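Local coordinates for protein putative glutathione S-transferase (Corynebacterium glutamicum, PDB 3M1G) that probably acts as a glutathione transferase of the omega-like, ECM4-related group, conjugating or reducing substrates with the thiol of glutathione, at residues E164-Q167 and F168-E171; W220-L223 and D224-E227; Y235-D239 and H240-A244; W277-L280 and R281-Q285. All blocks are in the same frame, centred on the assembly; numbering follows the deposited sequence.

Interaction 1 of 4, residues E164-Q167 and F168-E171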
# COMPACT_ATOMS: atom_id res chain seq x y z
N GLU A 164 -39.68 -5.83 -4.06
CA GLU A 164 -40.93 -5.02 -3.97
C GLU A 164 -41.17 -4.23 -5.25
O GLU A 164 -42.33 -3.95 -5.60
CB GLU A 164 -40.85 -4.05 -2.80
CG GLU A 164 -40.73 -4.73 -1.42
CD GLU A 164 -41.82 -5.75 -1.15
OE1 GLU A 164 -43.02 -5.53 -1.51
OE2 GLU A 164 -41.46 -6.77 -0.55
N TRP A 165 -40.09 -3.89 -5.95
CA TRP A 165 -40.16 -3.00 -7.13
C TRP A 165 -40.18 -3.76 -8.43
O TRP A 165 -40.04 -3.17 -9.49
CB TRP A 165 -38.98 -2.01 -7.12
CG TRP A 165 -39.08 -0.91 -6.11
CD1 TRP A 165 -38.68 -0.94 -4.79
CD2 TRP A 165 -39.59 0.41 -6.33
NE1 TRP A 165 -38.94 0.27 -4.19
CE2 TRP A 165 -39.49 1.11 -5.12
CE3 TRP A 165 -40.14 1.06 -7.44
CZ2 TRP A 165 -39.91 2.43 -4.98
CZ3 TRP A 165 -40.56 2.36 -7.32
CH2 TRP A 165 -40.45 3.04 -6.09
N LYS A 166 -40.40 -5.08 -8.38
CA LYS A 166 -40.35 -5.95 -9.54
C LYS A 166 -41.12 -5.48 -10.76
O LYS A 166 -40.66 -5.66 -11.91
CB LYS A 166 -40.95 -7.32 -9.17
CG LYS A 166 -40.01 -8.47 -9.11
CD LYS A 166 -40.68 -9.74 -8.43
CE LYS A 166 -39.60 -10.69 -7.81
NZ LYS A 166 -40.18 -11.63 -6.79
N GLN A 167 -42.32 -4.95 -10.55
CA GLN A 167 -43.12 -4.53 -11.72
C GLN A 167 -42.56 -3.29 -12.37
O GLN A 167 -42.98 -2.98 -13.45
CB GLN A 167 -44.58 -4.30 -11.34
CG GLN A 167 -45.25 -5.53 -10.73
CD GLN A 167 -45.10 -6.83 -11.57
OE1 GLN A 167 -44.91 -7.89 -10.98
NE2 GLN A 167 -45.20 -6.75 -12.91
N PHE A 168 -41.60 -2.61 -11.75
CA PHE A 168 -40.96 -1.45 -12.35
C PHE A 168 -39.56 -1.76 -12.92
O PHE A 168 -38.94 -0.88 -13.48
CB PHE A 168 -40.82 -0.32 -11.34
CG PHE A 168 -42.14 0.21 -10.81
CD1 PHE A 168 -42.82 -0.45 -9.82
CD2 PHE A 168 -42.69 1.35 -11.34
CE1 PHE A 168 -44.07 0.01 -9.36
CE2 PHE A 168 -43.90 1.84 -10.87
CZ PHE A 168 -44.60 1.17 -9.90
N HIS A 169 -39.05 -2.98 -12.73
CA HIS A 169 -37.78 -3.34 -13.32
C HIS A 169 -37.85 -3.26 -14.82
O HIS A 169 -38.90 -3.49 -15.42
CB HIS A 169 -37.39 -4.79 -13.00
CG HIS A 169 -37.16 -5.07 -11.55
ND1 HIS A 169 -36.93 -6.34 -11.08
CD2 HIS A 169 -37.12 -4.26 -10.46
CE1 HIS A 169 -36.76 -6.31 -9.77
NE2 HIS A 169 -36.87 -5.06 -9.37
N ARG A 170 -36.69 -3.03 -15.44
CA ARG A 170 -36.51 -3.23 -16.88
C ARG A 170 -36.93 -4.65 -17.24
O ARG A 170 -36.62 -5.60 -16.53
CB ARG A 170 -35.01 -3.00 -17.25
CG ARG A 170 -34.65 -3.26 -18.73
CD ARG A 170 -33.13 -3.22 -19.03
NE ARG A 170 -32.37 -4.28 -18.37
CZ ARG A 170 -31.74 -4.17 -17.20
NH1 ARG A 170 -31.75 -3.02 -16.53
NH2 ARG A 170 -31.13 -5.21 -16.69
N GLU A 171 -37.65 -4.81 -18.36
CA GLU A 171 -38.03 -6.15 -18.80
C GLU A 171 -36.73 -6.96 -19.06
O GLU A 171 -35.81 -6.50 -19.73
CB GLU A 171 -38.92 -6.08 -20.06
CG GLU A 171 -39.65 -7.41 -20.41
CD GLU A 171 -40.15 -7.46 -21.86
OE1 GLU A 171 -40.77 -6.48 -22.31
OE2 GLU A 171 -39.90 -8.47 -22.54
O HOH W 1 -40.65 -5.73 -15.27
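W165 O accepts the backbone N-H of F168 at 2.8 Å (N to O). The next carbonyl takes up the same pattern: H169 N reaches K166 O at 3.2 Å, and this pair of i to i+3 bonds winds the chain into a short 3-10 turn. A water donates to H169 O at 2.8 Å and, weakly, to K166 O, bridging the turn. The turn leads from helix 154-163 into the loop before helix 182-197, a position consistent with the linker between the thioredoxin-like and helical domains of the glutathione transferase fold. H169 folds back over it: with CG beside the backbone N (chi1 -64°), the imidazole lies across K166, whose CA sits 3.5 Å from the ring centroid, almost on the normal, as a CH-pi contact. The far nitrogen, NE2, is anchored to F161 O of the preceding helix. On another side of the turn the W165 indole points its edge at the face of F168, centroids 5.4 Å apart and planes at 65°, with CE3 3.9 Å from F168 CD1. Both rings also rest on V57, and W165 touches I35 of strand 34-36.

Interaction 2 of 4, residues W220-L223 and D224-E227; sequences WVAL and DWLE
D224 meets W220 one helical turn back: D224 N donates to W220 O at 2.9 Å, and the side chain passes close to that same carbonyl. Its CB lies 3.3 Å from W220 O and CG 3.2 Å from it, because chi1 of -76° sets the carboxylate beside its own backbone N. OD2 comes to 3.2 Å from W220 O, two acceptors facing each other without a bond, while OD1 stands further off and forms a salt bridge with R267. Three more bonds of the same i to i+4 kind, W225 to V221, L226 to A222 and E227 to L223, make this a regular stretch of helix 209-229 in the all-helical C-terminal domain. A222 O, besides accepting L226 N, has W225 CB 3.4 Å away; chi1 of 156° puts CG anti to the backbone N and the indole extends outward, CE3 3.5 Å from A222 O and 4.4 Å from A222 CB. Leucines mark the buried flank, L223 CD2 lying 4.4 Å from L226 CD1. Helix 182-197 packs against A222, W225 and L226, and the carboxylate of E227 receives N275 N and L276 N at the start of helix 274-284. The crowding of oxygens at W220 O would by itself disfavour the carboxylate there; R267 probably offsets this, tying D224 to the loop between helices 255-259 and 274-284.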
# COMPACT_ATOMS: atom_id res chain seq x y z
N TRP A 220 -8.28 -10.17 7.67
CA TRP A 220 -7.53 -11.07 6.79
C TRP A 220 -7.94 -12.54 6.87
O TRP A 220 -7.81 -13.26 5.87
CB TRP A 220 -5.98 -10.84 6.96
CG TRP A 220 -5.64 -9.57 6.22
CD1 TRP A 220 -5.43 -8.32 6.75
CD2 TRP A 220 -5.57 -9.41 4.81
NE1 TRP A 220 -5.26 -7.41 5.75
CE2 TRP A 220 -5.34 -8.04 4.55
CE3 TRP A 220 -5.68 -10.30 3.73
CZ2 TRP A 220 -5.17 -7.55 3.28
CZ3 TRP A 220 -5.54 -9.79 2.45
CH2 TRP A 220 -5.29 -8.44 2.23
N VAL A 221 -8.42 -12.98 8.03
CA VAL A 221 -9.06 -14.30 8.13
C VAL A 221 -10.25 -14.34 7.14
O VAL A 221 -10.41 -15.31 6.39
CB VAL A 221 -9.58 -14.60 9.58
CG1 VAL A 221 -10.59 -15.73 9.57
CG2 VAL A 221 -8.40 -14.94 10.57
N ALA A 222 -11.03 -13.27 7.10
CA ALA A 222 -12.19 -13.25 6.20
C ALA A 222 -11.78 -13.11 4.73
O ALA A 222 -12.36 -13.78 3.86
CB ALA A 222 -13.19 -12.14 6.59
N LEU A 223 -10.82 -12.24 4.41
CA LEU A 223 -10.36 -12.14 3.01
C LEU A 223 -9.75 -13.45 2.51
O LEU A 223 -9.91 -13.85 1.34
CB LEU A 223 -9.40 -10.96 2.81
CG LEU A 223 -10.00 -9.54 2.96
CD1 LEU A 223 -8.90 -8.44 2.90
CD2 LEU A 223 -11.10 -9.25 1.92
N ASP A 224 -9.06 -14.18 3.40
CA ASP A 224 -8.50 -15.48 2.98
C ASP A 224 -9.61 -16.51 2.78
O ASP A 224 -9.52 -17.37 1.90
CB ASP A 224 -7.50 -16.01 4.03
CG ASP A 224 -6.14 -15.29 3.97
OD1 ASP A 224 -5.77 -14.73 2.90
OD2 ASP A 224 -5.44 -15.29 5.01
N TRP A 225 -10.66 -16.45 3.61
CA TRP A 225 -11.85 -17.28 3.40
C TRP A 225 -12.49 -16.94 2.04
O TRP A 225 -12.84 -17.84 1.29
CB TRP A 225 -12.87 -17.06 4.53
CG TRP A 225 -14.29 -17.38 4.17
CD1 TRP A 225 -14.79 -18.60 3.82
CD2 TRP A 225 -15.39 -16.47 4.16
NE1 TRP A 225 -16.12 -18.49 3.55
CE2 TRP A 225 -16.52 -17.20 3.75
CE3 TRP A 225 -15.54 -15.11 4.43
CZ2 TRP A 225 -17.78 -16.62 3.62
CZ3 TRP A 225 -16.81 -14.53 4.31
CH2 TRP A 225 -17.90 -15.27 3.89
N LEU A 226 -12.63 -15.66 1.71
CA LEU A 226 -13.25 -15.29 0.43
C LEU A 226 -12.41 -15.75 -0.78
O LEU A 226 -12.93 -16.24 -1.80
CB LEU A 226 -13.52 -13.78 0.36
CG LEU A 226 -14.62 -13.28 1.29
CD1 LEU A 226 -14.64 -11.76 1.32
CD2 LEU A 226 -16.00 -13.84 0.88
N GLU A 227 -11.10 -15.58 -0.66
CA GLU A 227 -10.17 -15.98 -1.72
C GLU A 227 -10.35 -17.49 -1.99
O GLU A 227 -10.39 -17.94 -3.15
CB GLU A 227 -8.74 -15.65 -1.29
CG GLU A 227 -7.65 -16.23 -2.17
CD GLU A 227 -7.56 -15.53 -3.50
OE1 GLU A 227 -8.13 -14.41 -3.61
OE2 GLU A 227 -6.93 -16.10 -4.42

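Interaction 3 of 4, residues Y235-D239 and H240-A244; sequences YLMGD and HITEA
Y235 holds its ring beside the backbone N (chi1 -55°), which lays one face over I241; I241 CG1, itself beside its own N (chi1 -67°), sits 3.8 Å from the ring centroid and nearly on the normal, a CH-pi contact. Next to it, Y235 CD2 approaches H240 C at 3.4 Å. L236 reaches forward with one methyl, CD1 lying 3.8 Å from A244 CB, and selenomethionine M237 crosses T242 at about a right angle, its CG 3.4 Å from T242 OG1. No direct hydrogen bond joins the two segments; two waters do the work. One accepts from M237 N and T242 OG1 and donates to H240 O at 2.8 Å; the other donates to M237 O and accepts H240 N at 2.9 Å. At H240 the imidazole lies over D239 CB, and its ND1 is bonded to S336 O. Y235 to G238 form a type I beta turn, with G238 at backbone angles suited to glycine. Beyond it T242 sits at the N-cap of helix 243-253 and the D245 carboxylate takes T242 N, consistent with the N-capping box, at the site where this family also has a hydrophobic staple.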
# COMPACT_ATOMS: atom_id res chain seq x y z
N TYR A 235 -18.78 -16.39 -8.77
CA TYR A 235 -19.19 -15.31 -7.90
C TYR A 235 -19.51 -15.92 -6.54
O TYR A 235 -19.45 -17.13 -6.38
CB TYR A 235 -20.40 -14.59 -8.49
CG TYR A 235 -20.16 -14.09 -9.91
CD1 TYR A 235 -19.32 -13.03 -10.17
CD2 TYR A 235 -20.75 -14.73 -10.99
CE1 TYR A 235 -19.09 -12.57 -11.46
CE2 TYR A 235 -20.53 -14.30 -12.29
CZ TYR A 235 -19.72 -13.21 -12.52
OH TYR A 235 -19.50 -12.80 -13.80
N LEU A 236 -19.87 -15.10 -5.55
CA LEU A 236 -20.01 -15.59 -4.16
C LEU A 236 -20.98 -16.75 -4.02
O LEU A 236 -20.73 -17.65 -3.21
CB LEU A 236 -20.42 -14.49 -3.22
CG LEU A 236 -19.30 -13.48 -2.90
CD1 LEU A 236 -19.90 -12.26 -2.21
CD2 LEU A 236 -18.16 -14.15 -2.07
N MSE A 237 -22.10 -16.69 -4.76
CA MSE A 237 -23.13 -17.70 -4.69
C MSE A 237 -23.20 -18.56 -5.97
O MSE A 237 -24.26 -19.07 -6.31
CB MSE A 237 -24.49 -17.06 -4.43
CG MSE A 237 -24.52 -16.08 -3.26
SE MSE A 237 -23.92 -16.89 -1.57
CE MSE A 237 -25.16 -18.27 -1.46
N GLY A 238 -22.09 -18.69 -6.68
CA GLY A 238 -22.04 -19.63 -7.80
C GLY A 238 -21.89 -18.97 -9.16
O GLY A 238 -21.07 -18.08 -9.34
N ASP A 239 -22.72 -19.39 -10.11
CA ASP A 239 -22.49 -19.05 -11.51
C ASP A 239 -22.84 -17.62 -11.90
O ASP A 239 -22.34 -17.15 -12.91
CB ASP A 239 -23.29 -20.00 -12.42
CG ASP A 239 -22.68 -21.39 -12.51
OD1 ASP A 239 -21.50 -21.55 -12.11
OD2 ASP A 239 -23.38 -22.29 -12.99
N HIS A 240 -23.74 -16.97 -11.15
CA HIS A 240 -24.23 -15.64 -11.50
C HIS A 240 -24.13 -14.63 -10.36
O HIS A 240 -24.13 -15.00 -9.19
CB HIS A 240 -25.69 -15.71 -12.04
CG HIS A 240 -25.87 -16.72 -13.14
ND1 HIS A 240 -25.09 -16.72 -14.28
CD2 HIS A 240 -26.72 -17.78 -13.27
CE1 HIS A 240 -25.45 -17.73 -15.06
NE2 HIS A 240 -26.41 -18.41 -14.46
N ILE A 241 -24.10 -13.35 -10.73
CA ILE A 241 -24.05 -12.25 -9.78
C ILE A 241 -25.33 -12.21 -8.93
O ILE A 241 -26.44 -12.42 -9.45
CB ILE A 241 -23.85 -10.90 -10.50
CG1 ILE A 241 -22.46 -10.88 -11.13
CG2 ILE A 241 -24.09 -9.68 -9.53
CD1 ILE A 241 -22.18 -9.74 -12.11
N THR A 242 -25.16 -12.02 -7.63
CA THR A 242 -26.26 -11.84 -6.69
C THR A 242 -26.03 -10.63 -5.78
O THR A 242 -24.97 -9.98 -5.80
CB THR A 242 -26.43 -13.08 -5.77
OG1 THR A 242 -25.21 -13.30 -5.04
CG2 THR A 242 -26.83 -14.36 -6.57
N GLU A 243 -27.05 -10.30 -4.99
CA GLU A 243 -26.95 -9.33 -3.92
C GLU A 243 -25.66 -9.41 -3.10
O GLU A 243 -25.13 -8.37 -2.69
CB GLU A 243 -28.16 -9.51 -2.98
CG GLU A 243 -28.18 -8.70 -1.70
CD GLU A 243 -28.71 -7.25 -1.85
OE1 GLU A 243 -29.27 -6.92 -2.92
OE2 GLU A 243 -28.60 -6.47 -0.87
N ALA A 244 -25.22 -10.62 -2.76
CA ALA A 244 -23.95 -10.82 -2.03
C ALA A 244 -22.74 -10.14 -2.67
O ALA A 244 -21.93 -9.51 -1.98
CB ALA A 244 -23.69 -12.35 -1.82
O HOH W 2 -23.25 -14.59 -6.53
O HOH W 3 -25.29 -17.68 -8.75

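Interaction 4 of 4, residues W277-L280 and R281-Q285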
# COMPACT_ATOMS: atom_id res chain seq x y z
N TRP A 277 -8.85 -10.80 -7.12
CA TRP A 277 -8.52 -9.81 -8.16
C TRP A 277 -9.21 -10.10 -9.50
O TRP A 277 -9.67 -9.17 -10.16
CB TRP A 277 -7.01 -9.72 -8.35
CG TRP A 277 -6.49 -8.77 -9.38
CD1 TRP A 277 -5.51 -9.06 -10.26
CD2 TRP A 277 -6.86 -7.38 -9.64
NE1 TRP A 277 -5.24 -7.98 -11.05
CE2 TRP A 277 -6.05 -6.94 -10.71
CE3 TRP A 277 -7.79 -6.50 -9.09
CZ2 TRP A 277 -6.12 -5.63 -11.22
CZ3 TRP A 277 -7.90 -5.19 -9.63
CH2 TRP A 277 -7.05 -4.78 -10.68
N GLY A 278 -9.24 -11.36 -9.90
CA GLY A 278 -10.03 -11.81 -11.05
C GLY A 278 -11.50 -11.47 -10.88
O GLY A 278 -12.12 -10.86 -11.76
N TYR A 279 -12.05 -11.82 -9.72
CA TYR A 279 -13.45 -11.49 -9.36
C TYR A 279 -13.74 -9.99 -9.40
O TYR A 279 -14.74 -9.55 -9.97
CB TYR A 279 -13.73 -12.11 -7.99
CG TYR A 279 -14.99 -11.70 -7.24
CD1 TYR A 279 -16.18 -12.33 -7.45
CD2 TYR A 279 -14.94 -10.68 -6.28
CE1 TYR A 279 -17.31 -11.99 -6.73
CE2 TYR A 279 -16.06 -10.34 -5.54
CZ TYR A 279 -17.25 -11.00 -5.78
OH TYR A 279 -18.38 -10.70 -5.06
N LEU A 280 -12.87 -9.20 -8.78
CA LEU A 280 -13.03 -7.75 -8.79
C LEU A 280 -13.05 -7.16 -10.17
O LEU A 280 -13.88 -6.30 -10.49
CB LEU A 280 -11.97 -7.09 -7.92
CG LEU A 280 -12.00 -5.54 -7.81
CD1 LEU A 280 -13.37 -4.98 -7.40
CD2 LEU A 280 -10.83 -5.03 -6.85
N ARG A 281 -12.15 -7.61 -11.03
CA ARG A 281 -12.13 -7.12 -12.40
C ARG A 281 -13.40 -7.51 -13.20
O ARG A 281 -13.95 -6.69 -13.95
CB ARG A 281 -10.87 -7.62 -13.12
CG ARG A 281 -9.60 -6.88 -12.67
CD ARG A 281 -8.38 -7.43 -13.33
NE ARG A 281 -8.05 -8.75 -12.83
CZ ARG A 281 -7.10 -9.54 -13.35
NH1 ARG A 281 -6.83 -10.70 -12.77
NH2 ARG A 281 -6.41 -9.16 -14.42
N ASP A 282 -13.82 -8.76 -13.03
CA ASP A 282 -15.03 -9.34 -13.68
C ASP A 282 -16.25 -8.47 -13.32
O ASP A 282 -16.98 -8.00 -14.17
CB ASP A 282 -15.13 -10.79 -13.16
CG ASP A 282 -16.22 -11.66 -13.84
OD1 ASP A 282 -16.88 -11.23 -14.79
OD2 ASP A 282 -16.36 -12.83 -13.42
N LEU A 283 -16.42 -8.18 -12.04
CA LEU A 283 -17.51 -7.30 -11.60
C LEU A 283 -17.35 -5.87 -12.12
O LEU A 283 -18.31 -5.29 -12.65
CB LEU A 283 -17.59 -7.28 -10.08
CG LEU A 283 -18.02 -8.57 -9.36
CD1 LEU A 283 -18.05 -8.31 -7.85
CD2 LEU A 283 -19.42 -9.06 -9.88
N PHE A 284 -16.15 -5.30 -11.98
CA PHE A 284 -15.90 -3.93 -12.42
C PHE A 284 -16.31 -3.74 -13.87
O PHE A 284 -16.93 -2.75 -14.21
CB PHE A 284 -14.43 -3.51 -12.24
CG PHE A 284 -14.16 -2.10 -12.66
CD1 PHE A 284 -13.85 -1.80 -13.99
CD2 PHE A 284 -14.23 -1.06 -11.73
CE1 PHE A 284 -13.65 -0.46 -14.41
CE2 PHE A 284 -14.00 0.28 -12.13
CZ PHE A 284 -13.71 0.56 -13.47
N GLN A 285 -15.99 -4.72 -14.70
CA GLN A 285 -16.24 -4.66 -16.14
C GLN A 285 -17.70 -4.94 -16.51
O GLN A 285 -18.05 -4.88 -17.67
CB GLN A 285 -15.31 -5.60 -16.88
CG GLN A 285 -13.82 -5.24 -16.66
CD GLN A 285 -12.84 -6.28 -17.12
OE1 GLN A 285 -13.18 -7.23 -17.82
NE2 GLN A 285 -11.57 -6.11 -16.71
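R281 lies flat on W277 one turn back in helix 274-284, guanidinium and indole planes only 9° apart. The stack is close along its whole length: CZ is 3.6 Å from the centroid of the five-membered ring, a cation-pi contact, while CD stands over the six-membered ring at 3.7 Å from its centroid. A bend at chi3 (-70°) turns the arginine chain to follow the indole and also carries NE to W277 O at 3.2 Å. That carbonyl is gripped twice, since R281 N binds it at 3.1 Å from the opposite face of its plane, and the NE bond, together with the stack, probably limits rotation of the guanidinium. Helical i to i+4 bonds continue from D282, L283 and F284 to G278, Y279 and L280. The buried side is tight too: L283 CD1 reaches over one face of the Y279 ring, 3.5 Å from CZ, and Y279 OH is bonded to D245, with helix 243-253 packed alongside. The loose side is at Q285, exposed just past the helix and without contact to 277-280; it sends NE2 to the carbonyls of F324 and T326. R281 as a residue is partly exposed, with NH2 bonded to T326 OG1 and NH1 to a glycerol, probably from the crystallisation liquor. F324 also presents an edge-to-face partner to W277. The charge of R281 is probably shared among a pi face, a helix carbonyl and outside oxygens, and its NH2 bond to T326 links this helix to the 324-326 loop.

Interactions 2 and 4 lie on helices of the C-terminal domain and interaction 3 in the loop leading into helix 243-253; interaction 1 is a surface turn, its centre about 20 Å or more from theirs. Interaction 4 is the most buried; interactions 2 and 3 are partly so. Interaction 3 is the common neighbour: L236 CD2 packs on L226 CD2 of interaction 2 at 3.7 Å, and I241 CD1 on L283 CD2 of interaction 4 at 3.6 Å. Regular helical bonds run through 220-227 and 277-284, the latter with an added cation-pi stack; the 235-244 loop relies on water bridges, and the 164-171 turn on 3-10 bonds and aromatic contacts.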